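Local coordinates for SLH domain-containing protein (Pseudoflavonifractor capillosus, PDB 4OJU) that is of unknown function but probably binds other proteins through a BspA-type leucine-rich repeat domain, the part of a longer SLH-domain protein present here, at residues 96-110 with 119-133. Numbering follows the deposited sequence. Where two conformers were deposited one is given.
Sequences LSENLIYINELAFAS and IPASVEKMDNPFRWS
The Glu98 carboxylate and the Ser122 hydroxyl each bind backbone atoms of the opposite segment in two successive, stacked coils of the BspA-type leucine-rich repeat solenoid. The Glu98 chain is bent at chi2 (-70°), which brings its carboxylate alongside Pro120 CB to the turn beyond: Ala121 N meets OE1 at 2.8 Å and Ser122 N reaches OE2, both on the syn side and somewhat out of the carboxylate plane. Ser122 OG, held between its own backbone N and carbonyl carbon (chi1 59°), accepts from Asn99 N and donates to Leu100 O at 2.6 Å, tying the turn at 120-123 to the preceding coil.

From there the backbones run as parallel strands, 102-103 beside 125-127, with Asp127 N bonded almost straight to Ile103 O. On the outer face Lys125 CB sits at the edge of the Tyr102 ring, and a water joins Tyr102 OH to Glu124 OE1. Another water donates to both Asn104 OD1 and Asp127 OD2 and accepts from Glu105 N; the amide and carboxylate planes are 88° apart. Asn104 ND2 bonds to Ile80 O in the coil before, and Asp127 OD1 to Thr138 of a second subunit, whose strand extends the sheet.

Inside the coil, Ile103 divides its branches: CG2 presses on Pro129 CB at 3.6 Å, while CD1 reaches Ile119 CD1 at 4.0 Å. Pro129 CB in turn lies over the centre of one face of the Phe130 ring. Further along, Leu106 CD2 packs on Arg131 CB and on Trp132 CZ3 (3.9 Å). Arg131 CG lies over the centre of one face of the indole, and its guanidinium pairs with Asp112 of a third subunit. The Ser133 hydroxyl, also bonded to Cys111 N, links the turn at 130-133 to the coil before it, donating to Phe108 O at 2.6 Å in the carbonyl plane.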
loop_
_atom_site.group_PDB
_atom_site.type_symbol
_atom_site.label_atom_id
_atom_site.label_comp_id
_atom_site.label_asym_id
_atom_site.label_seq_id
_atom_site.Cartn_x
_atom_site.Cartn_y
_atom_site.Cartn_z
ATOM N N LEU A 96 15.729 -4.919 16.433
ATOM C CA LEU A 96 16.597 -5.632 15.532
ATOM C C LEU A 96 18.003 -5.304 15.975
ATOM O O LEU A 96 18.263 -4.223 16.531
ATOM C CB LEU A 96 16.334 -5.280 14.059
ATOM C CG LEU A 96 14.894 -5.439 13.534
ATOM C CD1 LEU A 96 14.795 -5.011 12.078
ATOM C CD2 LEU A 96 14.420 -6.877 13.655
ATOM N N SER A 97 18.895 -6.263 15.823
ATOM C CA SER A 97 20.254 -6.119 16.287
ATOM C C SER A 97 21.220 -6.144 15.132
ATOM O O SER A 97 20.949 -6.736 14.088
ATOM C CB SER A 97 20.590 -7.233 17.281
ATOM O OG SER A 97 19.798 -7.168 18.458
ATOM N N GLU A 98 22.370 -5.526 15.339
ATOM C CA GLU A 98 23.451 -5.529 14.362
ATOM C C GLU A 98 23.942 -6.954 14.201
ATOM O O GLU A 98 24.182 -7.624 15.205
ATOM C CB GLU A 98 24.578 -4.575 14.782
ATOM C CG GLU A 98 24.183 -3.103 14.700
ATOM C CD GLU A 98 23.984 -2.508 13.317
ATOM O OE1 GLU A 98 23.494 -1.351 13.231
ATOM O OE2 GLU A 98 24.364 -3.179 12.324
ATOM N N ASN A 99 23.974 -7.417 12.918
ATOM C CA ASN A 99 24.305 -8.725 12.321
ATOM C C ASN A 99 23.184 -9.213 11.385
ATOM O O ASN A 99 23.455 -10.053 10.528
ATOM C CB ASN A 99 24.650 -9.829 13.327
ATOM C CG ASN A 99 26.011 -9.685 13.954
ATOM O OD1 ASN A 99 27.038 -9.620 13.274
ATOM N ND2 ASN A 99 26.038 -9.640 15.276
ATOM N N LEU A 100 21.934 -8.696 11.530
ATOM C CA LEU A 100 20.849 -9.060 10.634
ATOM C C LEU A 100 21.227 -8.662 9.231
ATOM O O LEU A 100 21.689 -7.540 9.060
ATOM C CB LEU A 100 19.573 -8.346 11.058
ATOM C CG LEU A 100 18.315 -8.651 10.268
ATOM C CD1 LEU A 100 17.861 -10.149 10.467
ATOM C CD2 LEU A 100 17.196 -7.683 10.702
ATOM N N ILE A 101 21.092 -9.575 8.256
ATOM C CA ILE A 101 21.448 -9.277 6.865
ATOM C C ILE A 101 20.203 -9.193 5.981
ATOM O O ILE A 101 20.142 -8.334 5.098
ATOM C CB ILE A 101 22.437 -10.351 6.309
ATOM C CG1 ILE A 101 23.696 -10.545 7.209
ATOM C CG2 ILE A 101 22.837 -10.070 4.842
ATOM C CD1 ILE A 101 24.659 -9.306 7.357
ATOM N N TYR A 102 19.256 -10.127 6.174
ATOM C CA TYR A 102 18.081 -10.255 5.327
ATOM C C TYR A 102 16.769 -10.193 6.068
ATOM O O TYR A 102 16.603 -10.833 7.095
ATOM C CB TYR A 102 18.115 -11.614 4.605
ATOM C CG TYR A 102 19.348 -11.835 3.778
ATOM C CD1 TYR A 102 19.560 -11.115 2.607
ATOM C CD2 TYR A 102 20.313 -12.764 4.163
ATOM C CE1 TYR A 102 20.710 -11.303 1.844
ATOM C CE2 TYR A 102 21.446 -12.993 3.383
ATOM C CZ TYR A 102 21.652 -12.243 2.238
ATOM O OH TYR A 102 22.795 -12.430 1.492
ATOM N N ILE A 103 15.811 -9.476 5.500
ATOM C CA ILE A 103 14.433 -9.425 5.976
ATOM C C ILE A 103 13.609 -9.917 4.807
ATOM O O ILE A 103 13.541 -9.235 3.771
ATOM C CB ILE A 103 13.969 -8.060 6.529
ATOM C CG1 ILE A 103 14.983 -7.518 7.587
ATOM C CG2 ILE A 103 12.543 -8.239 7.137
ATOM C CD1 ILE A 103 14.650 -6.077 8.193
ATOM N N ASN A 104 13.072 -11.140 4.929
ATOM C CA ASN A 104 12.342 -11.784 3.841
ATOM C C ASN A 104 10.968 -11.219 3.663
ATOM O O ASN A 104 10.474 -10.451 4.482
ATOM C CB ASN A 104 12.273 -13.293 4.021
ATOM C CG ASN A 104 13.558 -13.943 3.597
ATOM O OD1 ASN A 104 13.778 -14.224 2.427
ATOM N ND2 ASN A 104 14.473 -14.093 4.506
ATOM N N GLU A 105 10.346 -11.610 2.559
ATOM C CA GLU A 105 9.076 -11.082 2.126
ATOM C C GLU A 105 8.008 -11.131 3.224
ATOM O O GLU A 105 7.827 -12.149 3.904
ATOM C CB GLU A 105 8.628 -11.796 0.843
ATOM C CG GLU A 105 7.408 -12.691 0.911
ATOM C CD GLU A 105 7.084 -13.410 -0.386
ATOM O OE1 GLU A 105 7.554 -12.973 -1.461
ATOM O OE2 GLU A 105 6.361 -14.425 -0.325
ATOM N N LEU A 106 7.319 -10.000 3.403
ATOM C CA LEU A 106 6.176 -9.870 4.287
ATOM C C LEU A 106 6.476 -10.250 5.755
ATOM O O LEU A 106 5.551 -10.600 6.497
ATOM C CB LEU A 106 5.030 -10.747 3.732
ATOM C CG LEU A 106 4.588 -10.504 2.289
ATOM C CD1 LEU A 106 3.616 -11.603 1.828
ATOM C CD2 LEU A 106 3.934 -9.163 2.178
ATOM N N ALA A 107 7.736 -10.168 6.190
ATOM C CA ALA A 107 8.145 -10.553 7.557
ATOM C C ALA A 107 7.391 -9.753 8.635
ATOM O O ALA A 107 7.096 -10.295 9.692
ATOM C CB ALA A 107 9.647 -10.366 7.727
ATOM N N PHE A 108 7.032 -8.489 8.349
ATOM C CA PHE A 108 6.271 -7.671 9.303
ATOM C C PHE A 108 4.993 -7.197 8.616
ATOM O O PHE A 108 4.583 -6.043 8.768
ATOM C CB PHE A 108 7.128 -6.476 9.809
ATOM C CG PHE A 108 8.317 -6.923 10.624
ATOM C CD1 PHE A 108 8.179 -7.221 11.975
ATOM C CD2 PHE A 108 9.564 -7.092 10.029
ATOM C CE1 PHE A 108 9.277 -7.653 12.725
ATOM C CE2 PHE A 108 10.659 -7.542 10.779
ATOM C CZ PHE A 108 10.498 -7.845 12.113
ATOM N N ALA A 109 4.370 -8.082 7.836
ATOM C CA ALA A 109 3.178 -7.728 7.067
ATOM C C ALA A 109 1.916 -7.664 7.908
ATOM O O ALA A 109 1.740 -8.454 8.838
ATOM C CB ALA A 109 2.971 -8.717 5.930
ATOM N N SER A 110 1.014 -6.732 7.557
ATOM C CA SER A 110 -0.284 -6.553 8.228
ATOM C C SER A 110 -0.165 -6.517 9.788
ATOM O O SER A 110 -0.908 -7.214 10.494
ATOM C CB SER A 110 -1.241 -7.664 7.782
ATOM O OG SER A 110 -2.560 -7.519 8.282
ATOM N N ILE A 119 16.205 -0.096 11.211
ATOM C CA ILE A 119 16.938 -1.101 10.456
ATOM C C ILE A 119 18.413 -1.020 10.809
ATOM O O ILE A 119 19.040 0.021 10.620
ATOM C CB ILE A 119 16.695 -0.909 8.927
ATOM C CG1 ILE A 119 15.199 -0.913 8.543
ATOM C CG2 ILE A 119 17.482 -1.898 8.074
ATOM C CD1 ILE A 119 14.339 -2.178 8.894
ATOM N N PRO A 120 19.002 -2.139 11.263
ATOM C CA PRO A 120 20.440 -2.148 11.566
ATOM C C PRO A 120 21.302 -1.874 10.337
ATOM O O PRO A 120 20.890 -2.179 9.205
ATOM C CB PRO A 120 20.670 -3.578 12.056
ATOM C CG PRO A 120 19.346 -4.019 12.545
ATOM C CD PRO A 120 18.388 -3.445 11.573
ATOM N N ALA A 121 22.515 -1.342 10.567
ATOM C CA ALA A 121 23.474 -1.031 9.495
ATOM C C ALA A 121 23.892 -2.304 8.702
ATOM O O ALA A 121 24.239 -2.210 7.524
ATOM C CB ALA A 121 24.713 -0.346 10.078
ATOM N N SER A 122 23.812 -3.481 9.332
ATOM C CA SER A 122 24.206 -4.752 8.714
ATOM C C SER A 122 23.191 -5.250 7.640
ATOM O O SER A 122 23.535 -6.085 6.811
ATOM C CB SER A 122 24.393 -5.812 9.797
ATOM O OG SER A 122 23.179 -5.976 10.519
ATOM N N VAL A 123 21.957 -4.769 7.664
ATOM C CA VAL A 123 20.921 -5.244 6.723
ATOM C C VAL A 123 21.338 -4.872 5.312
ATOM O O VAL A 123 21.708 -3.725 5.067
ATOM C CB VAL A 123 19.492 -4.744 7.073
ATOM C CG1 VAL A 123 18.467 -5.120 5.988
ATOM C CG2 VAL A 123 19.048 -5.303 8.425
ATOM N N GLU A 124 21.326 -5.859 4.407
ATOM C CA GLU A 124 21.736 -5.653 3.017
ATOM C C GLU A 124 20.565 -5.664 2.063
ATOM O O GLU A 124 20.638 -5.048 0.997
ATOM C CB GLU A 124 22.709 -6.778 2.613
ATOM C CG GLU A 124 24.045 -6.642 3.315
ATOM C CD GLU A 124 25.029 -7.755 3.044
ATOM O OE1 GLU A 124 24.889 -8.441 2.005
ATOM O OE2 GLU A 124 25.929 -7.960 3.888
ATOM N N LYS A 125 19.507 -6.394 2.414
ATOM C CA LYS A 125 18.383 -6.607 1.519
ATOM C C LYS A 125 17.089 -6.827 2.292
ATOM O O LYS A 125 17.044 -7.597 3.252
ATOM C CB LYS A 125 18.710 -7.872 0.673
ATOM C CG LYS A 125 17.759 -8.238 -0.440
ATOM C CD LYS A 125 18.244 -9.527 -1.117
ATOM C CE LYS A 125 17.176 -10.205 -1.931
ATOM N NZ LYS A 125 17.601 -11.562 -2.361
HETATM N N MSE A 126 16.018 -6.203 1.781
HETATM C CA MSE A 126 14.649 -6.329 2.297
HETATM C C MSE A 126 13.689 -6.609 1.161
HETATM O O MSE A 126 13.667 -5.824 0.214
HETATM C CB MSE A 126 14.202 -5.037 3.016
HETATM C CG MSE A 126 15.039 -4.696 4.244
HETATM SE SE MSE A 126 14.241 -3.167 5.165
HETATM C CE MSE A 126 14.032 -1.860 3.734
ATOM N N ASP A 127 12.923 -7.724 1.235
ATOM C CA ASP A 127 11.845 -8.078 0.276
ATOM C C ASP A 127 10.529 -7.627 0.920
ATOM O O ASP A 127 10.190 -8.197 1.945
ATOM C CB ASP A 127 11.854 -9.600 0.005
ATOM C CG ASP A 127 13.186 -10.166 -0.457
ATOM O OD1 ASP A 127 14.078 -9.382 -0.782
ATOM O OD2 ASP A 127 13.333 -11.398 -0.468
ATOM N N ASN A 128 9.852 -6.542 0.413
ATOM C CA ASN A 128 8.659 -5.853 1.003
ATOM C C ASN A 128 8.145 -6.510 2.311
ATOM O O ASN A 128 7.183 -7.279 2.317
ATOM C CB ASN A 128 7.507 -5.647 0.025
ATOM C CG ASN A 128 6.472 -4.656 0.544
ATOM O OD1 ASN A 128 6.557 -4.116 1.665
ATOM N ND2 ASN A 128 5.492 -4.364 -0.262
ATOM N N PRO A 129 8.813 -6.211 3.441
ATOM C CA PRO A 129 8.416 -6.844 4.707
ATOM C C PRO A 129 7.224 -6.168 5.374
ATOM O O PRO A 129 6.698 -6.720 6.318
ATOM C CB PRO A 129 9.668 -6.659 5.595
ATOM C CG PRO A 129 10.789 -6.189 4.621
ATOM C CD PRO A 129 10.030 -5.391 3.623
ATOM N N PHE A 130 6.847 -4.962 4.953
ATOM C CA PHE A 130 5.847 -4.161 5.664
ATOM C C PHE A 130 4.512 -4.004 4.937
ATOM O O PHE A 130 3.669 -3.213 5.380
ATOM C CB PHE A 130 6.465 -2.786 5.936
ATOM C CG PHE A 130 7.899 -2.899 6.441
ATOM C CD1 PHE A 130 8.177 -3.474 7.677
ATOM C CD2 PHE A 130 8.958 -2.380 5.702
ATOM C CE1 PHE A 130 9.492 -3.581 8.139
ATOM C CE2 PHE A 130 10.270 -2.485 6.165
ATOM C CZ PHE A 130 10.526 -3.093 7.376
ATOM N N ARG A 131 4.281 -4.798 3.877
ATOM C CA ARG A 131 3.030 -4.731 3.113
ATOM C C ARG A 131 1.822 -4.874 4.037
ATOM O O ARG A 131 1.849 -5.717 4.939
ATOM C CB ARG A 131 2.986 -5.815 2.029
ATOM C CG ARG A 131 1.933 -5.543 0.941
ATOM C CD ARG A 131 2.160 -6.477 -0.223
ATOM N NE ARG A 131 1.128 -6.344 -1.250
ATOM C CZ ARG A 131 1.068 -7.093 -2.350
ATOM N NH1 ARG A 131 2.002 -8.000 -2.595
ATOM N NH2 ARG A 131 0.086 -6.923 -3.221
ATOM N N TRP A 132 0.800 -4.006 3.842
ATOM C CA TRP A 132 -0.479 -3.964 4.580
ATOM C C TRP A 132 -0.322 -3.489 6.030
ATOM O O TRP A 132 -1.324 -3.399 6.738
ATOM C CB TRP A 132 -1.235 -5.330 4.555
ATOM C CG TRP A 132 -1.340 -5.947 3.193
ATOM C CD1 TRP A 132 -1.868 -5.379 2.073
ATOM C CD2 TRP A 132 -0.836 -7.231 2.794
ATOM N NE1 TRP A 132 -1.733 -6.235 1.001
ATOM C CE2 TRP A 132 -1.116 -7.383 1.418
ATOM C CE3 TRP A 132 -0.199 -8.286 3.477
ATOM C CZ2 TRP A 132 -0.738 -8.523 0.696
ATOM C CZ3 TRP A 132 0.118 -9.439 2.773
ATOM C CH2 TRP A 132 -0.134 -9.541 1.393
ATOM N N SER A 133 0.894 -3.204 6.487
ATOM C CA SER A 133 1.049 -2.669 7.835
ATOM C C SER A 133 0.762 -1.166 7.741
ATOM O O SER A 133 1.653 -0.373 7.410
ATOM C CB SER A 133 2.431 -2.965 8.399
ATOM O OG SER A 133 2.568 -4.363 8.572
HETATM O O HOH W 1 23.183 -9.831 0.583
HETATM O O HOH W 2 11.972 -13.097 0.704
HETATM O O HOH W 3 -3.867 -5.246 7.972
#